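Local coordinates for protein esterase (uncultured bacterium FLS12, PDB 4RGY) that hydrolyses esters as a low-temperature-active alkaline esterase of the alpha/beta-hydrolase clan, at residues D12-L16 with G92-W96; H43-L49 with G73-P79; A195-A199 with G231-D235. All coordinates share one frame; numbering follows the deposited sequence.

Interaction 1 (D12-L16 with G92-W96); sequences DVLGL and GLQYW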
# COMPACT_ATOMS: atom_id res chain seq x y z
N ASP A 12 -17.67 3.09 11.13
CA ASP A 12 -18.91 3.75 11.51
C ASP A 12 -18.83 4.36 12.91
O ASP A 12 -19.36 5.44 13.16
CB ASP A 12 -20.07 2.75 11.43
CG ASP A 12 -20.53 2.50 10.01
OD1 ASP A 12 -20.93 3.48 9.34
OD2 ASP A 12 -20.47 1.34 9.54
N VAL A 13 -18.14 3.67 13.82
CA VAL A 13 -17.99 4.18 15.18
C VAL A 13 -17.19 5.48 15.21
O VAL A 13 -17.55 6.41 15.92
CB VAL A 13 -17.34 3.13 16.09
CG1 VAL A 13 -16.86 3.75 17.40
CG2 VAL A 13 -18.33 1.99 16.36
N LEU A 14 -16.11 5.53 14.43
CA LEU A 14 -15.26 6.72 14.39
C LEU A 14 -15.80 7.76 13.41
O LEU A 14 -15.44 8.93 13.49
CB LEU A 14 -13.83 6.35 14.00
CG LEU A 14 -13.08 5.38 14.91
CD1 LEU A 14 -11.70 5.06 14.35
CD2 LEU A 14 -12.96 5.98 16.31
N GLY A 15 -16.64 7.32 12.48
CA GLY A 15 -17.09 8.19 11.40
C GLY A 15 -15.89 8.55 10.54
O GLY A 15 -15.71 9.72 10.16
N LEU A 16 -15.05 7.57 10.23
CA LEU A 16 -13.76 7.87 9.60
C LEU A 16 -13.23 6.72 8.77
O LEU A 16 -13.22 5.56 9.22
CB LEU A 16 -12.74 8.25 10.67
CG LEU A 16 -11.34 8.68 10.23
CD1 LEU A 16 -11.40 9.96 9.41
CD2 LEU A 16 -10.46 8.90 11.46
N GLY A 92 -13.08 13.92 21.61
CA GLY A 92 -12.52 13.21 20.48
C GLY A 92 -13.44 12.10 20.04
O GLY A 92 -14.65 12.14 20.25
N LEU A 93 -12.85 11.09 19.41
CA LEU A 93 -13.64 10.01 18.85
C LEU A 93 -13.69 8.81 19.77
O LEU A 93 -12.93 8.71 20.76
CB LEU A 93 -13.09 9.60 17.48
CG LEU A 93 -12.96 10.76 16.49
CD1 LEU A 93 -12.35 10.29 15.16
CD2 LEU A 93 -14.30 11.43 16.25
N GLN A 94 -14.57 7.88 19.43
CA GLN A 94 -14.86 6.74 20.30
C GLN A 94 -13.93 5.56 20.03
O GLN A 94 -14.36 4.52 19.53
CB GLN A 94 -16.33 6.34 20.13
CG GLN A 94 -17.30 7.44 20.54
CD GLN A 94 -17.36 7.67 22.04
OE1 GLN A 94 -16.64 8.52 22.58
NE2 GLN A 94 -18.21 6.92 22.72
N TYR A 95 -12.66 5.73 20.38
CA TYR A 95 -11.65 4.72 20.06
C TYR A 95 -11.74 3.43 20.89
O TYR A 95 -11.29 2.38 20.44
CB TYR A 95 -10.25 5.31 20.15
CG TYR A 95 -9.93 6.30 19.05
CD1 TYR A 95 -9.44 5.88 17.83
CD2 TYR A 95 -10.11 7.66 19.26
CE1 TYR A 95 -9.14 6.80 16.83
CE2 TYR A 95 -9.80 8.58 18.29
CZ TYR A 95 -9.31 8.14 17.08
OH TYR A 95 -9.02 9.07 16.11
N TRP A 96 -12.30 3.50 22.09
CA TRP A 96 -12.54 2.28 22.88
C TRP A 96 -13.66 1.44 22.29
O TRP A 96 -13.52 0.22 22.15
CB TRP A 96 -12.88 2.63 24.32
CG TRP A 96 -13.42 1.44 25.10
CD1 TRP A 96 -14.70 1.28 25.55
CD2 TRP A 96 -12.69 0.28 25.54
NE1 TRP A 96 -14.81 0.09 26.24
CE2 TRP A 96 -13.60 -0.54 26.24
CE3 TRP A 96 -11.36 -0.15 25.38
CZ2 TRP A 96 -13.22 -1.76 26.81
CZ3 TRP A 96 -10.99 -1.36 25.95
CH2 TRP A 96 -11.92 -2.16 26.65
O HOH W 1 -16.38 8.47 17.35
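The nearest CA atoms across the contact, those of L14 and L93, lie 5.8 Å apart, where the turn linking strand 2-11 to strand 16-25 meets the approach to helix 95-110. The turn belongs to a beta hairpin at the edge of the alpha/beta-hydrolase sheet, and it carries a G1 beta bulge in which G15 and L16 both face S11; G15 has the positive phi that favours glycine. L14 is the centre of the contact. Its CG lies anti to the carbonyl carbon (chi1 -60°), and from there the CD2 methyl reaches over one face of the Y95 ring, 4.0 Å from the ring centroid and 16° off the normal, a CH-pi contact offset toward the rim. The same methyl touches L93 CB at 3.8 Å, so it meets an aromatic face and an aliphatic side chain on adjoining sides. L93 in turn puts CD1 against the carbonyl oxygen L14 O. The Y95 hydroxyl is hydrogen-bonded to H82, whose ring meets that of Y95 at about 90°. Replacing Y95 by alanine is likely to leave the L14 methyl without its aromatic face and H82 without its phenolic partner. Beyond the pair, G15 O accepts a hydrogen bond from R83 of the second subunit, which also packs on L93, so the turn lies at a subunit interface. Q94, at the N-cap position of helix 95-110, is the centre of an inverse gamma turn. V13 CG1 rests 3.4 Å from Q94 O, and a water joins the two backbones by donating to V13 O and accepting from Q94 N, each at 2.8 Å.

Interaction 2 (H43-L49 with G73-P79); sequences HPTLFLL and GLAVVMP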
# COMPACT_ATOMS: atom_id res chain seq x y z
N HIS A 43 -9.05 -18.84 11.87
CA HIS A 43 -7.72 -18.77 12.46
C HIS A 43 -7.76 -18.08 13.81
O HIS A 43 -8.39 -17.04 13.94
CB HIS A 43 -6.78 -18.00 11.53
CG HIS A 43 -6.39 -18.76 10.30
ND1 HIS A 43 -5.54 -19.84 10.35
CD2 HIS A 43 -6.75 -18.61 9.01
CE1 HIS A 43 -5.38 -20.32 9.13
NE2 HIS A 43 -6.11 -19.60 8.29
N PRO A 44 -7.06 -18.66 14.80
CA PRO A 44 -6.84 -17.91 16.03
C PRO A 44 -6.18 -16.58 15.67
O PRO A 44 -5.41 -16.51 14.70
CB PRO A 44 -5.86 -18.80 16.81
CG PRO A 44 -6.13 -20.18 16.29
CD PRO A 44 -6.46 -20.00 14.84
N THR A 45 -6.52 -15.53 16.41
CA THR A 45 -6.12 -14.19 16.02
C THR A 45 -5.50 -13.41 17.17
O THR A 45 -6.05 -13.36 18.28
CB THR A 45 -7.33 -13.40 15.47
OG1 THR A 45 -7.82 -14.08 14.31
CG2 THR A 45 -6.92 -11.97 15.07
N LEU A 46 -4.34 -12.82 16.89
CA LEU A 46 -3.73 -11.88 17.81
C LEU A 46 -3.99 -10.45 17.34
O LEU A 46 -3.62 -10.08 16.22
CB LEU A 46 -2.22 -12.13 17.90
CG LEU A 46 -1.37 -11.08 18.61
CD1 LEU A 46 -1.68 -11.06 20.10
CD2 LEU A 46 0.12 -11.34 18.38
N PHE A 47 -4.63 -9.67 18.19
CA PHE A 47 -4.79 -8.24 17.95
C PHE A 47 -3.57 -7.57 18.56
O PHE A 47 -3.33 -7.69 19.76
CB PHE A 47 -6.10 -7.73 18.57
CG PHE A 47 -7.31 -8.28 17.88
CD1 PHE A 47 -7.81 -9.54 18.20
CD2 PHE A 47 -7.93 -7.56 16.87
CE1 PHE A 47 -8.92 -10.06 17.53
CE2 PHE A 47 -9.04 -8.07 16.20
CZ PHE A 47 -9.54 -9.32 16.53
N LEU A 48 -2.80 -6.88 17.72
CA LEU A 48 -1.47 -6.41 18.09
C LEU A 48 -1.46 -4.89 17.98
O LEU A 48 -1.54 -4.32 16.88
CB LEU A 48 -0.41 -7.06 17.19
CG LEU A 48 1.06 -6.79 17.49
CD1 LEU A 48 1.45 -7.17 18.92
CD2 LEU A 48 1.94 -7.54 16.49
N LEU A 49 -1.40 -4.25 19.14
CA LEU A 49 -1.68 -2.82 19.28
C LEU A 49 -0.43 -1.94 19.30
O LEU A 49 0.59 -2.29 19.91
CB LEU A 49 -2.50 -2.59 20.53
CG LEU A 49 -3.71 -3.51 20.66
CD1 LEU A 49 -4.49 -3.17 21.92
CD2 LEU A 49 -4.60 -3.44 19.42
N GLY A 73 0.05 -20.80 12.65
CA GLY A 73 -1.36 -20.87 12.27
C GLY A 73 -2.14 -19.75 12.94
O GLY A 73 -3.30 -19.93 13.32
N LEU A 74 -1.50 -18.60 13.05
CA LEU A 74 -2.00 -17.46 13.82
C LEU A 74 -2.13 -16.25 12.92
O LEU A 74 -1.17 -15.86 12.26
CB LEU A 74 -1.02 -17.13 14.95
CG LEU A 74 -1.33 -15.93 15.86
CD1 LEU A 74 -2.56 -16.23 16.66
CD2 LEU A 74 -0.14 -15.65 16.76
N ALA A 75 -3.32 -15.65 12.88
CA ALA A 75 -3.52 -14.40 12.17
C ALA A 75 -3.16 -13.23 13.10
O ALA A 75 -3.27 -13.35 14.32
CB ALA A 75 -4.95 -14.28 11.69
N VAL A 76 -2.72 -12.12 12.52
CA VAL A 76 -2.42 -10.94 13.33
C VAL A 76 -3.13 -9.73 12.73
O VAL A 76 -3.05 -9.47 11.53
CB VAL A 76 -0.91 -10.67 13.40
CG1 VAL A 76 -0.62 -9.53 14.37
CG2 VAL A 76 -0.15 -11.91 13.86
N VAL A 77 -3.82 -8.98 13.59
CA VAL A 77 -4.55 -7.79 13.17
C VAL A 77 -3.95 -6.58 13.87
O VAL A 77 -3.92 -6.53 15.10
CB VAL A 77 -6.06 -7.90 13.52
CG1 VAL A 77 -6.79 -6.59 13.21
CG2 VAL A 77 -6.71 -9.06 12.75
N MET A 78 -3.48 -5.62 13.08
CA MET A 78 -2.77 -4.45 13.57
C MET A 78 -3.51 -3.19 13.14
O MET A 78 -3.36 -2.71 12.02
CB MET A 78 -1.34 -4.45 13.03
CG MET A 78 -0.47 -5.53 13.67
SD MET A 78 0.91 -6.10 12.66
CE MET A 78 0.05 -7.06 11.39
N PRO A 79 -4.33 -2.64 14.04
CA PRO A 79 -5.14 -1.47 13.69
C PRO A 79 -4.51 -0.16 14.14
O PRO A 79 -3.43 -0.19 14.74
CB PRO A 79 -6.39 -1.70 14.49
CG PRO A 79 -5.91 -2.36 15.76
CD PRO A 79 -4.71 -3.20 15.35
O HOH W 2 -1.15 -1.96 15.40
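The F47 ring and V77 lie side by side, pointing the same way, and CD2 of the ring meets V77 CB obliquely at 3.9 Å; at the other end, the H43 ring has G73 O near its plane at the edge, 3.7 Å from ND1. Between them run two neighbouring parallel strands of the alpha/beta-hydrolase sheet, 45-49 and 75-79, whose axes approach to 4.6 Å at 24°. T45, F47, A75 and V77 share one face of the sheet, where F47 also packs on L103 and P104 of helix 95-110; L46 and V76 occupy the other. The backbone bonds alternate as in a parallel pair: A75 N to P44 O, L46 N to A75 O, V77 N to L46 O and L48 N to V77 O, with N-H...O angles of 162° to 172°. The T45 methyl CG2 stands opposite the backbone N and meets V77 CG2 at 3.7 Å, while OG1 turns back to bond H43 O, lying above that carbonyl's plane. On the other face V76 CG1 packs against L48 CB at 3.8 Å. The far flank of strand 45-49 bonds to strand 120-125 through F121. Past the last strand bond, P79 has no N-H to offer L48 O, and a water donates to both L48 O, at 2.8 Å, and P79 O, at 3.0 Å.

Interaction 3 (A195-A199 with G231-D235); sequences AERMA and GLGLD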
# COMPACT_ATOMS: atom_id res chain seq x y z
N ALA A 195 -7.71 -4.42 37.90
CA ALA A 195 -7.03 -5.56 38.49
C ALA A 195 -7.70 -5.99 39.80
O ALA A 195 -7.84 -7.18 40.06
CB ALA A 195 -5.55 -5.25 38.71
N GLU A 196 -8.15 -5.03 40.60
CA GLU A 196 -8.90 -5.37 41.82
C GLU A 196 -10.19 -6.13 41.50
O GLU A 196 -10.57 -7.06 42.22
CB GLU A 196 -9.19 -4.12 42.67
CG GLU A 196 -7.94 -3.47 43.24
CD GLU A 196 -8.23 -2.54 44.39
OE1 GLU A 196 -8.91 -2.97 45.35
OE2 GLU A 196 -7.78 -1.38 44.34
N ARG A 197 -10.87 -5.74 40.43
CA ARG A 197 -12.06 -6.49 40.01
C ARG A 197 -11.69 -7.92 39.66
O ARG A 197 -12.35 -8.87 40.09
CB ARG A 197 -12.70 -5.86 38.77
CG ARG A 197 -13.03 -4.39 38.88
CD ARG A 197 -13.65 -3.97 37.55
NE ARG A 197 -13.98 -2.55 37.53
CZ ARG A 197 -14.67 -1.95 36.56
NH1 ARG A 197 -15.09 -2.65 35.51
NH2 ARG A 197 -14.91 -0.66 36.63
N MET A 198 -10.63 -8.08 38.87
CA MET A 198 -10.23 -9.40 38.40
C MET A 198 -9.82 -10.33 39.54
O MET A 198 -10.09 -11.53 39.49
CB MET A 198 -9.09 -9.28 37.40
CG MET A 198 -8.77 -10.59 36.71
SD MET A 198 -8.91 -10.41 34.93
CE MET A 198 -10.50 -9.59 34.89
N ALA A 199 -9.20 -9.77 40.57
CA ALA A 199 -8.70 -10.57 41.68
C ALA A 199 -9.84 -11.23 42.45
O ALA A 199 -9.64 -12.24 43.14
CB ALA A 199 -7.88 -9.71 42.60
N GLY A 231 0.38 -8.47 44.80
CA GLY A 231 -0.19 -8.38 46.14
C GLY A 231 -1.65 -8.79 46.15
O GLY A 231 -2.18 -9.19 47.19
N LEU A 232 -2.30 -8.68 45.00
CA LEU A 232 -3.70 -9.08 44.87
C LEU A 232 -3.88 -10.57 44.64
O LEU A 232 -4.98 -11.10 44.83
CB LEU A 232 -4.39 -8.34 43.72
CG LEU A 232 -4.58 -6.83 43.84
CD1 LEU A 232 -5.09 -6.27 42.52
CD2 LEU A 232 -5.57 -6.52 44.95
N GLY A 233 -2.81 -11.26 44.22
CA GLY A 233 -2.92 -12.66 43.86
C GLY A 233 -3.28 -12.92 42.41
O GLY A 233 -3.59 -14.06 42.04
N LEU A 234 -3.24 -11.88 41.59
CA LEU A 234 -3.58 -11.98 40.17
C LEU A 234 -2.38 -12.50 39.38
O LEU A 234 -1.34 -11.84 39.34
CB LEU A 234 -4.03 -10.60 39.67
CG LEU A 234 -4.62 -10.44 38.28
CD1 LEU A 234 -5.78 -11.38 38.10
CD2 LEU A 234 -5.06 -9.00 38.08
N ASP A 235 -2.53 -13.68 38.76
CA ASP A 235 -1.43 -14.41 38.10
C ASP A 235 -0.94 -13.76 36.80
O ASP A 235 -1.61 -13.84 35.76
CB ASP A 235 -1.85 -15.87 37.84
CG ASP A 235 -0.68 -16.77 37.40
OD1 ASP A 235 0.49 -16.30 37.34
OD2 ASP A 235 -0.93 -17.96 37.12
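L234 and L232 carry this contact, reaching from the end of helix 219-232 to the side of helix 191-200, two helices of the alpha/beta-hydrolase fold. L234 uses its two methyls on different partners: CD2 lies 3.8 Å from A195 CB, while CD1 presses on M198 CG at 3.4 Å, tighter than usual van der Waals contact. The side chains of M198 and L234 cross at about a right angle. L234 CG stands anti to the backbone N (chi1 -172°), and chi2 (54°) then sets one methyl on A195 and the other on M198, residues about one turn of helix apart. L232 is the more exposed of the two leucines. Its CD1 lies over the backbone of A195, 3.8 Å from A195 C, and also touches A195 CB and the aliphatic CG of E196, while its CB meets A199 CB at 3.9 Å. The small side chains of A195 and A199 thus let the leucines approach the helix closely, and the joint between the segments is made of apolar contacts.

What sets the two leucines is the turn between them. G233 has positive phi (89°) and closes helix 219-232 with a Schellman motif; a side chain there would be jammed against the carbonyl oxygen of L232. The chain then leaves the helix and runs into strand 236-241, one of the two outermost strands of the sheet within this chain, with L234 directed at helix 191-200. Farther out, V229 of helix 219-232 touches both A195 and L234, and M137 of helix 127-138 packs on A195 and M198. Within helix 191-200, A199 N donates to A195 O at 3.0 Å.

Interaction 2 belongs to the buried core of the sheet, whereas interactions 1 and 3 are partly buried and lie farther from the centre of the chain. Regular backbone hydrogen bonds join the segments of interaction 2; interaction 1 relies on a methyl over an aromatic face and a bridging water, and interaction 3 on aliphatic contacts alone. Interactions 1 and 2 share neighbours: helix 95-110, which begins in 92-96, packs on F47 and P79, and strand 16-25, which begins at L16, packs on strand 75-79. Interaction 3 sits near the opposite edge of the sheet, its centre about 31 Å from that of interaction 1. Among the three, interaction 1 alone touches another subunit.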